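Peridinin-chlorophyll A protein (PDB 2C9E) probably serves as a water-soluble light-harvesting antenna for blue-green light, holding peridinin, chlorophyll a and galactolipid in a predominantly helical protein. Local coordinates at residues E314-V317 with A318-A322; D174-V177 with G178-A181. All coordinates share one frame; numbering follows the deposited sequence.

Both contacts are short pieces of helix, and they show how one kind of backbone bonding serves different surroundings. Contact 1 lies within helix 306-324, close to the chain's C-terminal end, and contact 2 opens helix 176-192. The two helices touch, with CD1 of L319 lying 3.6 Å from N of A181 and A322 packing on V177 and A180. Each contact is partly buried. In contact 1 the buried side chains F316, L319 and T320 meet a carotenoid, so its chemistry is largely apolar. Contact 2 buries V177 and A181 among neighbouring helices, while D174, just ahead of the helix and salt-bridged to K273, and R179 are exposed.

Contact 1 (E314-V317 with A318-A322); sequences ETFV and ALTSA. With PID (peridinin), chain J.
A threonine hydroxyl sits over a phenyl face here: OG1 of T320 lies 3.8 Å above the F316 ring plane, displaced from its centre toward the rim near CZ. The two side chains are one helical turn apart. With CG anti to the backbone N (chi1 172°), the F316 ring stands out from the flank of helix 306-324, where the T320 hydroxyl leans back over its face. The same hydroxyl makes a weak hydrogen bond of 3.4 Å back to O of F316, the oxygen that already accepts the amide N of T320 at 2.9 Å, in a nearly straight bond (170°). One carbonyl thus receives both the amide and the hydroxyl of T320.

Beyond this pair lies a peridinin. The ring of F316 presents its edge to the pigment's lactone ring, with CE1 3.9 Å from C12. Farther toward the epoxide end, CG2 of T320 faces C1, 3.5 Å away, and the methyl CM1, with the hydroxyl alongside, while CD2 of L319 meets the polyene methyl CM4 at 3.8 Å. F316 also touches a second peridinin, a digalactosyl diacylglycerol and F184 of helix 176-192. Trimmed to an alanine, F316 would probably leave a gap beside the lactone ring and the T320 hydroxyl without its aromatic cover. Backbone bonds such as that from N of A318 to O of E314 keep the turn regular. With CG2 of T320, the edge of F316 and CD2 of L319 turned to this peridinin, and the hydroxyl only weakly bonded back to its own helix, the pigment is met here mainly by hydrocarbon, through shape and dispersion.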
ATOM      1  N   GLU A 314      21.481  14.314   8.328  1.00 28.39           N
ATOM      2  CA  GLU A 314      22.033  14.235   9.664  1.00 30.67           C
ATOM      3  C   GLU A 314      20.882  14.049  10.656  1.00 30.35           C
ATOM      4  O   GLU A 314      20.979  13.190  11.535  1.00 30.43           O
ATOM      5  CB  GLU A 314      22.881  15.469  10.015  1.00 31.46           C
ATOM      6  CG  GLU A 314      24.116  15.597   9.160  1.00 36.03           C
ATOM      7  CD  GLU A 314      24.950  14.316   9.138  1.00 38.23           C
ATOM      8  OE1 GLU A 314      25.185  13.743  10.223  1.00 40.42           O
ATOM      9  OE2 GLU A 314      25.383  13.884   8.044  1.00 38.97           O
ATOM     10  N   THR A 315      19.790  14.806  10.532  1.00 27.99           N
ATOM     11  CA  THR A 315      18.690  14.578  11.473  1.00 28.28           C
ATOM     12  C   THR A 315      18.142  13.169  11.275  1.00 27.65           C
ATOM     13  O   THR A 315      17.751  12.527  12.254  1.00 27.73           O
ATOM     14  CB  THR A 315      17.508  15.593  11.318  1.00 27.69           C
ATOM     15  OG1 THR A 315      16.915  15.469  10.019  1.00 27.78           O
ATOM     16  CG2 THR A 315      18.000  17.028  11.516  1.00 30.29           C
ATOM     17  N   PHE A 316      18.125  12.683  10.030  1.00 26.08           N
ATOM     18  CA  PHE A 316      17.598  11.329   9.753  1.00 27.54           C
ATOM     19  C   PHE A 316      18.444  10.282  10.510  1.00 28.48           C
ATOM     20  O   PHE A 316      17.889   9.420  11.177  1.00 27.04           O
ATOM     21  CB  PHE A 316      17.592  11.035   8.235  1.00 25.72           C
ATOM     22  CG  PHE A 316      17.255   9.603   7.880  1.00 26.42           C
ATOM     23  CD1 PHE A 316      15.959   9.110   8.018  1.00 25.42           C
ATOM     24  CD2 PHE A 316      18.268   8.728   7.401  1.00 26.35           C
ATOM     25  CE1 PHE A 316      15.664   7.760   7.688  1.00 25.23           C
ATOM     26  CE2 PHE A 316      17.999   7.409   7.076  1.00 24.01           C
ATOM     27  CZ  PHE A 316      16.707   6.914   7.213  1.00 26.93           C
ATOM     28  N   VAL A 317      19.779  10.364  10.416  1.00 28.57           N
ATOM     29  CA  VAL A 317      20.623   9.435  11.159  1.00 29.43           C
ATOM     30  C   VAL A 317      20.321   9.562  12.668  1.00 28.74           C
ATOM     31  O   VAL A 317      20.197   8.572  13.364  1.00 30.34           O
ATOM     32  CB  VAL A 317      22.173   9.669  10.942  1.00 30.42           C
ATOM     33  CG1 VAL A 317      22.971   8.613  11.752  1.00 30.91           C
ATOM     34  CG2 VAL A 317      22.560   9.507   9.456  1.00 28.97           C
ATOM     35  N   ALA A 318      20.180  10.768  13.169  1.00 28.67           N
ATOM     36  CA  ALA A 318      19.897  10.943  14.598  1.00 30.14           C
ATOM     37  C   ALA A 318      18.606  10.244  15.021  1.00 29.20           C
ATOM     38  O   ALA A 318      18.543   9.642  16.083  1.00 28.96           O
ATOM     39  CB  ALA A 318      19.832  12.443  14.956  1.00 28.05           C
ATOM     40  N   LEU A 319      17.580  10.333  14.184  1.00 29.17           N
ATOM     41  CA  LEU A 319      16.293   9.704  14.485  1.00 28.44           C
ATOM     42  C   LEU A 319      16.450   8.171  14.413  1.00 28.76           C
ATOM     43  O   LEU A 319      15.969   7.447  15.280  1.00 27.45           O
ATOM     44  CB  LEU A 319      15.218  10.179  13.490  1.00 26.76           C
ATOM     45  CG  LEU A 319      13.825   9.520  13.539  1.00 26.67           C
ATOM     46  CD1 LEU A 319      13.041   9.993  14.740  1.00 24.63           C
ATOM     47  CD2 LEU A 319      13.061   9.921  12.302  1.00 26.99           C
ATOM     48  N   THR A 320      17.119   7.685  13.381  1.00 29.01           N
ATOM     49  CA  THR A 320      17.338   6.249  13.253  1.00 33.91           C
ATOM     50  C   THR A 320      17.893   5.635  14.564  1.00 35.33           C
ATOM     51  O   THR A 320      17.436   4.569  15.007  1.00 37.11           O
ATOM     52  CB  THR A 320      18.296   5.985  12.101  1.00 34.80           C
ATOM     53  OG1 THR A 320      17.567   6.077  10.863  1.00 36.71           O
ATOM     54  CG2 THR A 320      18.908   4.639  12.219  1.00 37.16           C
ATOM     55  N   SER A 321      18.857   6.316  15.181  1.00 35.89           N
ATOM     56  CA  SER A 321      19.469   5.884  16.451  1.00 35.74           C
ATOM     57  C   SER A 321      18.519   5.920  17.650  1.00 35.06           C
ATOM     58  O   SER A 321      18.496   5.002  18.461  1.00 34.74           O
ATOM     59  CB  SER A 321      20.680   6.754  16.744  1.00 34.65           C
ATOM     60  OG  SER A 321      21.655   6.546  15.736  1.00 36.49           O
ATOM     61  N   ALA A 322      17.754   6.997  17.777  1.00 35.30           N
ATOM     62  CA  ALA A 322      16.781   7.121  18.872  1.00 35.24           C
ATOM     63  C   ALA A 322      15.788   5.968  18.776  1.00 35.56           C
ATOM     64  O   ALA A 322      15.485   5.299  19.757  1.00 35.93           O
ATOM     65  CB  ALA A 322      16.055   8.447  18.769  1.00 35.46           C
TER
HETATM   66  C1  PID J1335      17.837   1.675  10.649  1.00 27.84           C
HETATM   67  C2  PID J1335      18.912   0.820  11.326  1.00 28.75           C
HETATM   68  C3  PID J1335      18.245  -0.394  11.975  1.00 30.01           C
HETATM   69  C4  PID J1335      17.329   0.140  13.079  1.00 27.97           C
HETATM   70  C5  PID J1335      16.109   0.857  12.493  1.00 26.35           C
HETATM   71  C6  PID J1335      16.448   1.759  11.293  1.00 27.03           C
HETATM   72  C7  PID J1335      15.599   2.852  11.099  1.00 27.45           C
HETATM   73  C8  PID J1335      14.926   3.189   9.922  1.00 25.06           C
HETATM   74  C9  PID J1335      14.066   4.287   9.808  1.00 26.80           C
HETATM   75  C10 PID J1335      13.727   5.201  10.802  1.00 26.68           C
HETATM   76  C11 PID J1335      13.383   4.636   8.718  1.00 25.01           C
HETATM   77  C12 PID J1335      12.638   5.710   8.998  1.00 25.94           C
HETATM   78  C13 PID J1335      11.753   6.318   8.109  1.00 24.74           C
HETATM   79  C14 PID J1335      10.952   7.436   8.350  1.00 23.70           C
HETATM   80  C15 PID J1335      10.123   7.897   7.326  1.00 21.79           C
HETATM   81  C16 PID J1335       9.253   8.985   7.395  1.00 20.47           C
HETATM   82  C17 PID J1335       8.477   9.334   6.290  1.00 21.91           C
HETATM   83  C18 PID J1335       7.577  10.398   6.320  1.00 21.76           C
HETATM   84  C19 PID J1335       6.769  10.755   5.240  1.00 22.77           C
HETATM   85  C20 PID J1335       5.850  11.799   5.355  1.00 21.28           C
HETATM   86  C21 PID J1335       4.963  12.212   4.360  1.00 20.26           C
HETATM   87  C22 PID J1335       4.059  13.239   4.625  1.00 19.91           C
HETATM   88  C23 PID J1335       3.171  13.635   3.751  1.00 18.38           C
HETATM   89  C24 PID J1335       2.269  13.998   2.878  1.00 15.85           C
HETATM   90  C25 PID J1335       0.871  13.360   2.842  1.00 18.02           C
HETATM   91  C26 PID J1335       0.528  12.953   1.405  1.00 17.77           C
HETATM   92  C27 PID J1335       0.732  14.103   0.409  1.00 17.76           C
HETATM   93  C28 PID J1335       2.172  14.626   0.454  1.00 14.89           C
HETATM   94  C29 PID J1335       2.576  15.100   1.853  1.00 17.40           C
HETATM   95  C30 PID J1335      -0.673  13.452  -1.397  1.00 19.52           C
HETATM   96  C31 PID J1335      -0.852  12.944  -2.830  1.00 18.45           C
HETATM   97  CM1 PID J1335      18.396   2.838   9.827  1.00 28.21           C
HETATM   98  CM2 PID J1335      15.496   1.642  13.651  1.00 25.21           C
HETATM   99  CM3 PID J1335      15.115  -0.221  12.054  1.00 24.79           C
HETATM  100  CM4 PID J1335      10.978   8.148   9.707  1.00 24.32           C
HETATM  101  CM5 PID J1335       4.989  11.604   2.955  1.00 17.68           C
HETATM  102  CM6 PID J1335       0.810  12.100   3.710  1.00 18.01           C
HETATM  103  CM7 PID J1335      -0.170  14.365   3.348  1.00 14.86           C
HETATM  104  CM8 PID J1335       4.052  15.501   1.824  1.00 13.51           C
HETATM  105  O1  PID J1335      16.701   0.995  10.104  1.00 26.96           O
HETATM  106  O2  PID J1335      19.204  -1.302  12.522  1.00 32.75           O
HETATM  107  O3  PID J1335      14.117   5.177  11.969  1.00 26.34           O
HETATM  108  O4  PID J1335      12.833   6.103  10.293  1.00 25.41           O
HETATM  109  O5  PID J1335       1.794  16.243   2.203  1.00 17.92           O
HETATM  110  O6  PID J1335       0.593  13.595  -0.927  1.00 16.69           O
HETATM  111  O7  PID J1335      -1.644  13.728  -0.694  1.00 20.81           O

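Contact 2 (D174-V177 with G178-A181); sequences DGPV and GRAA
With CG beside the backbone N (chi1 -69°) and a bend at chi3 (-73°), the R179 chain doubles back over the G175-P176 peptide. The last torsion, chi4, turns the flat guanidinium so that one face is toward O of G175, which lies 3.4 Å from CZ, over the centre of the plane. The N-H bonds are therefore not aimed at this oxygen, and the approach is made through the face of the cation. NH2 lies 3.4 Å from N of P176, a proline nitrogen that carries no hydrogen, and alongside the ring at CG; the ring and the arginine chain run at a slant to each other.

The oxygen beneath the guanidinium is employed a second time by the same residue, since N of R179 donates to O of G175 in a 3.1 Å hydrogen bond (164°). The carbonyl's partial negative charge may offset part of the cost of a cation at the N-terminal end of a helix. The next two residues continue the backbone pattern, with N of A180 bound to O of P176 and N of A181 to O of V177, each at 2.8 Å.

Around this turn, V177 packs on L269 and A272 of helix 261-276, while the carboxylate of D174 forms a salt bridge to K273 of that helix. The whole is the N-terminus of an alpha-helix, with G175 at the N-cap and P176 in the first helical position, where a proline's missing N-H costs no bond within the helix; from here helix 176-192 sets out alongside helix 306-324.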
ATOM      1  N   ASP A 174       8.855   9.239  22.463  1.00 64.24           N
ATOM      2  CA  ASP A 174       8.493  10.643  22.650  1.00 63.90           C
ATOM      3  C   ASP A 174       9.362  11.238  23.744  1.00 62.29           C
ATOM      4  O   ASP A 174       9.045  12.264  24.358  1.00 62.69           O
ATOM      5  CB  ASP A 174       7.001  10.771  22.971  1.00 65.93           C
ATOM      6  CG  ASP A 174       6.123  10.250  21.835  1.00 67.57           C
ATOM      7  OD1 ASP A 174       6.458   9.174  21.275  1.00 68.28           O
ATOM      8  OD2 ASP A 174       5.106  10.907  21.505  1.00 68.48           O
ATOM      9  N   GLY A 175      10.459  10.526  23.988  1.00 60.10           N
ATOM     10  CA  GLY A 175      11.472  10.964  24.922  1.00 56.02           C
ATOM     11  C   GLY A 175      12.494  11.304  23.855  1.00 53.92           C
ATOM     12  O   GLY A 175      12.291  12.235  23.074  1.00 53.11           O
ATOM     13  N   PRO A 176      13.578  10.546  23.747  1.00 51.70           N
ATOM     14  CA  PRO A 176      14.570  10.858  22.714  1.00 49.59           C
ATOM     15  C   PRO A 176      13.923  10.793  21.311  1.00 47.98           C
ATOM     16  O   PRO A 176      14.173  11.637  20.448  1.00 47.94           O
ATOM     17  CB  PRO A 176      15.619   9.774  22.915  1.00 50.30           C
ATOM     18  CG  PRO A 176      15.510   9.489  24.415  1.00 51.12           C
ATOM     19  CD  PRO A 176      14.018   9.437  24.603  1.00 51.31           C
ATOM     20  N   VAL A 177      13.083   9.787  21.103  1.00 45.96           N
ATOM     21  CA  VAL A 177      12.383   9.588  19.831  1.00 42.92           C
ATOM     22  C   VAL A 177      11.579  10.799  19.467  1.00 41.23           C
ATOM     23  O   VAL A 177      11.754  11.336  18.381  1.00 41.14           O
ATOM     24  CB  VAL A 177      11.447   8.399  19.908  1.00 42.73           C
ATOM     25  CG1 VAL A 177      10.369   8.508  18.854  1.00 41.58           C
ATOM     26  CG2 VAL A 177      12.252   7.141  19.735  1.00 42.03           C
ATOM     27  N   GLY A 178      10.690  11.211  20.368  1.00 38.99           N
ATOM     28  CA  GLY A 178       9.895  12.395  20.129  1.00 38.06           C
ATOM     29  C   GLY A 178      10.755  13.614  19.770  1.00 38.37           C
ATOM     30  O   GLY A 178      10.437  14.337  18.830  1.00 38.43           O
ATOM     31  N   ARG A 179      11.855  13.847  20.479  1.00 36.65           N
ATOM     32  CA  ARG A 179      12.657  15.012  20.170  1.00 36.81           C
ATOM     33  C   ARG A 179      13.374  14.895  18.828  1.00 36.08           C
ATOM     34  O   ARG A 179      13.397  15.863  18.051  1.00 34.64           O
ATOM     35  CB  ARG A 179      13.679  15.270  21.278  1.00 39.01           C
ATOM     36  CG  ARG A 179      13.041  15.731  22.616  1.00 44.12           C
ATOM     37  CD  ARG A 179      14.083  16.053  23.685  1.00 44.23           C
ATOM     38  NE  ARG A 179      14.725  14.859  24.239  1.00 47.00           N
ATOM     39  CZ  ARG A 179      14.203  14.099  25.205  1.00 47.70           C
ATOM     40  NH1 ARG A 179      13.017  14.403  25.733  1.00 46.97           N
ATOM     41  NH2 ARG A 179      14.878  13.040  25.654  1.00 47.04           N
ATOM     42  N   ALA A 180      13.957  13.720  18.571  1.00 33.26           N
ATOM     43  CA  ALA A 180      14.682  13.479  17.340  1.00 33.21           C
ATOM     44  C   ALA A 180      13.737  13.567  16.132  1.00 33.49           C
ATOM     45  O   ALA A 180      14.154  14.014  15.045  1.00 32.18           O
ATOM     46  CB  ALA A 180      15.360  12.108  17.381  1.00 31.39           C
ATOM     47  N   ALA A 181      12.475  13.164  16.332  1.00 32.24           N
ATOM     48  CA  ALA A 181      11.485  13.206  15.248  1.00 32.15           C
ATOM     49  C   ALA A 181      11.110  14.660  14.921  1.00 32.11           C
ATOM     50  O   ALA A 181      10.928  15.022  13.753  1.00 30.40           O
ATOM     51  CB  ALA A 181      10.256  12.420  15.619  1.00 30.21           C
TER